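Local coordinates for SAM-dependent methyltransferase (Geobacter sulfurreducens, PDB 5BP7), which binds S-adenosyl-L-homocysteine and probably acts as an S-adenosyl-methionine-dependent methyltransferase, at residues A[61-73]-A[121-133]. Residues are numbered along the deposited sequence; the frame is centred on the assembly and turned at random.
Sequences TRVLDLGSGSGEM and YVSDDKAGVAACV. With SAH (S-adenosyl-L-homocysteine), chain D.
L64 is gripped through its backbone on one edge: its N donates to V129 O (2.9 Å) and its O accepts from A131 N (2.7 Å). V129 N to R62 O and L66 N to A131 O extend this parallel ladder between strand 62-66 and the 129-133 part of its partner, which turns a corner at G128 and V129. This is the tight, buried part. On one face V63 and V129 lie side by side, and A131 receives the methyl end of selenomethionine M73 (CE to CB 3.9 Å). The M73 chain runs straight out from helix 72-81, bringing SE to V133 CG2, and the bend at its last torsion (chi3 83°) turns CE onto A131 CB. On the other face L64 CB meets A127 CB, while L64 CD1 and L66 CD2 reach the ring of Y121 at CE1 and CD1.

Toward solvent, the end at D125 and K126 is exposed and held by polar contacts, with S123 buried beneath it. R62 stretches out from its strand, CG anti to the backbone N (chi1 174°), to the loop before A127. Its NE donates to D125 O (2.9 Å), tilted from the guanidinium plane, while S123 OG donates to the same oxygen from the opposite face of the carbonyl. The D125 carboxylate stacks over the guanidinium, planes 12° apart, so the salt bridge from NE to OD2 (3.3 Å) rests on charge alone. NH2 makes a weak bond to S123 OG, and NH1 turns to T86 of the neighbouring strand.

At the far end of the ladder, G67 O and V133 O both accept from SAH N (3.0 and 2.8 Å). Strand 62-66 running into a glycine-rich loop, GSGSG here, that cradles the bound S-adenosyl-L-homocysteine, with parallel strand 127-133 beside it, is the hallmark of the Rossmann-like class I methyltransferase fold.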
loop_
_atom_site.group_PDB
_atom_site.type_symbol
_atom_site.label_atom_id
_atom_site.label_comp_id
_atom_site.label_asym_id
_atom_site.label_seq_id
_atom_site.Cartn_x
_atom_site.Cartn_y
_atom_site.Cartn_z
ATOM N N THR A 61 15.535 -11.416 9.225
ATOM C CA THR A 61 15.436 -9.943 9.186
ATOM C C THR A 61 14.030 -9.605 9.661
ATOM O O THR A 61 13.084 -10.249 9.251
ATOM C CB THR A 61 15.614 -9.390 7.751
ATOM O OG1 THR A 61 16.942 -9.638 7.300
ATOM C CG2 THR A 61 15.329 -7.907 7.679
ATOM N N ARG A 62 13.926 -8.598 10.513
ATOM C CA ARG A 62 12.645 -8.165 11.029
ATOM C C ARG A 62 12.056 -7.077 10.109
ATOM O O ARG A 62 12.724 -6.072 9.806
ATOM C CB ARG A 62 12.788 -7.633 12.472
ATOM C CG ARG A 62 11.496 -7.033 13.007
ATOM C CD ARG A 62 11.495 -6.675 14.474
ATOM N NE ARG A 62 10.498 -5.660 14.806
ATOM C CZ ARG A 62 9.187 -5.866 14.965
ATOM N NH1 ARG A 62 8.613 -7.072 14.806
ATOM N NH2 ARG A 62 8.421 -4.832 15.287
ATOM N N VAL A 63 10.799 -7.259 9.726
ATOM C CA VAL A 63 10.077 -6.282 8.920
ATOM C C VAL A 63 8.873 -5.710 9.695
ATOM O O VAL A 63 8.000 -6.463 10.133
ATOM C CB VAL A 63 9.549 -6.917 7.591
ATOM C CG1 VAL A 63 8.811 -5.876 6.739
ATOM C CG2 VAL A 63 10.678 -7.532 6.787
ATOM N N LEU A 64 8.836 -4.393 9.878
ATOM C CA LEU A 64 7.666 -3.699 10.408
ATOM C C LEU A 64 6.921 -3.090 9.237
ATOM O O LEU A 64 7.516 -2.356 8.422
ATOM C CB LEU A 64 8.049 -2.570 11.394
ATOM C CG LEU A 64 6.905 -1.669 11.916
ATOM C CD1 LEU A 64 5.979 -2.458 12.800
ATOM C CD2 LEU A 64 7.451 -0.475 12.690
ATOM N N ASP A 65 5.624 -3.353 9.174
ATOM C CA ASP A 65 4.777 -2.868 8.075
ATOM C C ASP A 65 3.581 -2.107 8.641
ATOM O O ASP A 65 2.715 -2.695 9.265
ATOM C CB ASP A 65 4.321 -4.052 7.207
ATOM C CG ASP A 65 3.663 -3.621 5.889
ATOM O OD1 ASP A 65 3.813 -2.436 5.460
ATOM O OD2 ASP A 65 2.990 -4.477 5.247
ATOM N N LEU A 66 3.560 -0.788 8.445
ATOM C CA LEU A 66 2.453 0.052 8.894
ATOM C C LEU A 66 1.436 0.228 7.778
ATOM O O LEU A 66 1.779 0.683 6.668
ATOM C CB LEU A 66 2.954 1.422 9.344
ATOM C CG LEU A 66 4.023 1.454 10.442
ATOM C CD1 LEU A 66 4.220 2.879 10.913
ATOM C CD2 LEU A 66 3.660 0.567 11.620
ATOM N N GLY A 67 0.189 -0.111 8.081
ATOM C CA GLY A 67 -0.866 -0.186 7.073
ATOM C C GLY A 67 -0.646 -1.412 6.205
ATOM O O GLY A 67 -0.584 -1.306 4.971
ATOM N N SER A 68 -0.576 -2.571 6.850
ATOM C CA SER A 68 -0.142 -3.824 6.214
ATOM C C SER A 68 -1.212 -4.546 5.374
ATOM O O SER A 68 -0.914 -5.541 4.725
ATOM C CB SER A 68 0.410 -4.785 7.259
ATOM O OG SER A 68 -0.510 -4.943 8.338
ATOM N N GLY A 69 -2.436 -4.030 5.358
ATOM C CA GLY A 69 -3.480 -4.540 4.465
ATOM C C GLY A 69 -3.909 -5.937 4.845
ATOM O O GLY A 69 -4.179 -6.200 6.028
ATOM N N SER A 70 -3.953 -6.826 3.850
ATOM C CA SER A 70 -4.245 -8.228 4.056
ATOM C C SER A 70 -2.954 -9.043 4.200
ATOM O O SER A 70 -2.942 -10.254 3.992
ATOM C CB SER A 70 -5.129 -8.755 2.932
ATOM O OG SER A 70 -6.382 -8.071 2.933
ATOM N N GLY A 71 -1.856 -8.371 4.554
ATOM C CA GLY A 71 -0.617 -9.036 4.951
ATOM C C GLY A 71 0.207 -9.696 3.868
ATOM O O GLY A 71 1.145 -10.417 4.178
ATOM N N GLU A 72 -0.116 -9.468 2.596
ATOM C CA GLU A 72 0.522 -10.240 1.513
ATOM C C GLU A 72 2.055 -10.094 1.468
ATOM O O GLU A 72 2.775 -11.078 1.251
ATOM C CB GLU A 72 -0.055 -9.871 0.164
ATOM C CG GLU A 72 0.323 -10.850 -0.955
ATOM C CD GLU A 72 -0.314 -12.229 -0.835
ATOM O OE1 GLU A 72 -1.092 -12.501 0.097
ATOM O OE2 GLU A 72 -0.050 -13.065 -1.709
HETATM N N MSE A 73 2.533 -8.878 1.685
HETATM C CA MSE A 73 3.966 -8.597 1.672
HETATM C C MSE A 73 4.673 -9.383 2.735
HETATM O O MSE A 73 5.635 -10.105 2.446
HETATM C CB MSE A 73 4.216 -7.105 1.840
HETATM C CG MSE A 73 5.672 -6.743 1.542
HETATM SE SE MSE A 73 5.886 -4.783 1.723
HETATM C CE MSE A 73 6.109 -4.733 3.668
ATOM N N TYR A 121 3.003 5.054 15.587
ATOM C CA TYR A 121 3.468 3.765 16.034
ATOM C C TYR A 121 4.982 3.719 15.895
ATOM O O TYR A 121 5.510 3.840 14.801
ATOM C CB TYR A 121 2.822 2.615 15.242
ATOM C CG TYR A 121 3.089 1.235 15.834
ATOM C CD1 TYR A 121 4.271 0.529 15.528
ATOM C CD2 TYR A 121 2.150 0.614 16.685
ATOM C CE1 TYR A 121 4.517 -0.731 16.072
ATOM C CE2 TYR A 121 2.378 -0.662 17.228
ATOM C CZ TYR A 121 3.571 -1.322 16.930
ATOM O OH TYR A 121 3.793 -2.587 17.449
ATOM N N VAL A 122 5.656 3.488 17.011
ATOM C CA VAL A 122 7.090 3.251 17.047
ATOM C C VAL A 122 7.336 1.898 17.746
ATOM O O VAL A 122 6.849 1.662 18.839
ATOM C CB VAL A 122 7.828 4.344 17.829
ATOM C CG1 VAL A 122 9.335 4.072 17.863
ATOM C CG2 VAL A 122 7.546 5.688 17.206
ATOM N N SER A 123 8.078 1.014 17.087
ATOM C CA SER A 123 8.379 -0.290 17.651
ATOM C C SER A 123 9.596 -0.153 18.566
ATOM O O SER A 123 10.588 0.462 18.201
ATOM C CB SER A 123 8.666 -1.284 16.539
ATOM O OG SER A 123 8.730 -2.581 17.076
ATOM N N ASP A 124 9.522 -0.724 19.756
ATOM C CA ASP A 124 10.727 -0.886 20.601
ATOM C C ASP A 124 11.681 -1.923 19.979
ATOM O O ASP A 124 12.882 -1.850 20.152
ATOM C CB ASP A 124 10.348 -1.271 22.040
ATOM C CG ASP A 124 9.541 -0.175 22.747
ATOM O OD1 ASP A 124 9.891 1.004 22.622
ATOM O OD2 ASP A 124 8.529 -0.503 23.411
ATOM N N ASP A 125 11.095 -2.922 19.333
ATOM C CA ASP A 125 11.810 -3.909 18.566
ATOM C C ASP A 125 12.158 -3.319 17.192
ATOM O O ASP A 125 11.345 -3.339 16.298
ATOM C CB ASP A 125 10.884 -5.142 18.463
ATOM C CG ASP A 125 11.547 -6.316 17.822
ATOM O OD1 ASP A 125 12.773 -6.258 17.507
ATOM O OD2 ASP A 125 10.803 -7.298 17.602
ATOM N N LYS A 126 13.391 -2.829 17.028
ATOM C CA LYS A 126 13.772 -2.142 15.801
ATOM C C LYS A 126 13.825 -3.113 14.610
ATOM O O LYS A 126 14.239 -4.273 14.728
ATOM C CB LYS A 126 15.134 -1.419 15.936
ATOM C CG LYS A 126 15.295 -0.425 17.085
ATOM C CD LYS A 126 14.313 0.709 17.002
ATOM C CE LYS A 126 14.322 1.608 18.249
ATOM N NZ LYS A 126 12.969 2.253 18.408
ATOM N N ALA A 127 13.476 -2.595 13.449
ATOM C CA ALA A 127 13.324 -3.415 12.250
ATOM C C ALA A 127 14.425 -3.136 11.232
ATOM O O ALA A 127 14.824 -1.989 11.052
ATOM C CB ALA A 127 11.967 -3.160 11.632
ATOM N N GLY A 128 14.908 -4.194 10.587
ATOM C CA GLY A 128 15.806 -4.080 9.434
ATOM C C GLY A 128 15.122 -3.517 8.186
ATOM O O GLY A 128 15.774 -2.905 7.351
ATOM N N VAL A 129 13.805 -3.700 8.093
ATOM C CA VAL A 129 12.978 -3.013 7.108
ATOM C C VAL A 129 11.773 -2.391 7.812
ATOM O O VAL A 129 11.036 -3.106 8.505
ATOM C CB VAL A 129 12.485 -3.984 6.028
ATOM C CG1 VAL A 129 11.585 -3.278 5.039
ATOM C CG2 VAL A 129 13.668 -4.609 5.307
ATOM N N ALA A 130 11.600 -1.071 7.678
ATOM C CA ALA A 130 10.460 -0.360 8.242
ATOM C C ALA A 130 9.666 0.213 7.083
ATOM O O ALA A 130 10.158 1.104 6.359
ATOM C CB ALA A 130 10.916 0.752 9.158
ATOM N N ALA A 131 8.430 -0.252 6.927
ATOM C CA ALA A 131 7.662 -0.028 5.722
ATOM C C ALA A 131 6.315 0.654 5.927
ATOM O O ALA A 131 5.609 0.377 6.874
ATOM C CB ALA A 131 7.441 -1.346 5.027
ATOM N N CYS A 132 5.966 1.540 4.996
ATOM C CA CYS A 132 4.599 2.048 4.856
ATOM C C CYS A 132 4.304 2.143 3.365
ATOM O O CYS A 132 4.722 3.100 2.672
ATOM C CB CYS A 132 4.431 3.396 5.536
ATOM S SG CYS A 132 2.749 4.047 5.374
ATOM N N VAL A 133 3.597 1.122 2.866
ATOM C CA VAL A 133 3.410 0.897 1.433
ATOM C C VAL A 133 1.987 1.288 1.059
ATOM O O VAL A 133 1.055 0.493 1.142
ATOM C CB VAL A 133 3.713 -0.575 1.070
ATOM C CG1 VAL A 133 3.557 -0.846 -0.415
ATOM C CG2 VAL A 133 5.135 -0.897 1.457
HETATM N N SAH D . 0.416 -1.956 2.250
HETATM C CA SAH D . -0.874 -2.717 2.046
HETATM C CB SAH D . -2.136 -1.851 2.207
HETATM C CG SAH D . -2.238 -0.536 1.431
HETATM S SD SAH D . -3.913 0.061 1.395
HETATM C C SAH D . -0.917 -3.433 0.725
HETATM O O SAH D . -0.045 -3.247 -0.130
HETATM O OXT SAH D . -1.825 -4.236 0.468
HETATM C "C5'" SAH D . -4.047 1.203 2.782
HETATM C "C4'" SAH D . -4.215 0.411 4.078
HETATM O "O4'" SAH D . -3.963 1.244 5.205
HETATM C "C3'" SAH D . -5.606 -0.194 4.269
HETATM O "O3'" SAH D . -5.453 -1.600 4.479
HETATM C "C2'" SAH D . -6.185 0.480 5.501
HETATM O "O2'" SAH D . -6.917 -0.434 6.312
HETATM C "C1'" SAH D . -4.913 0.901 6.204
HETATM N N9 SAH D . -4.936 2.071 7.091
HETATM C C8 SAH D . -5.477 3.305 6.858
HETATM N N7 SAH D . -5.266 4.133 7.859
HETATM C C5 SAH D . -4.529 3.395 8.783
HETATM C C6 SAH D . -3.998 3.694 10.056
HETATM N N6 SAH D . -4.151 4.906 10.633
HETATM N N1 SAH D . -3.316 2.730 10.727
HETATM C C2 SAH D . -3.172 1.519 10.155
HETATM N N3 SAH D . -3.640 1.126 8.962
HETATM C C4 SAH D . -4.319 2.122 8.313
#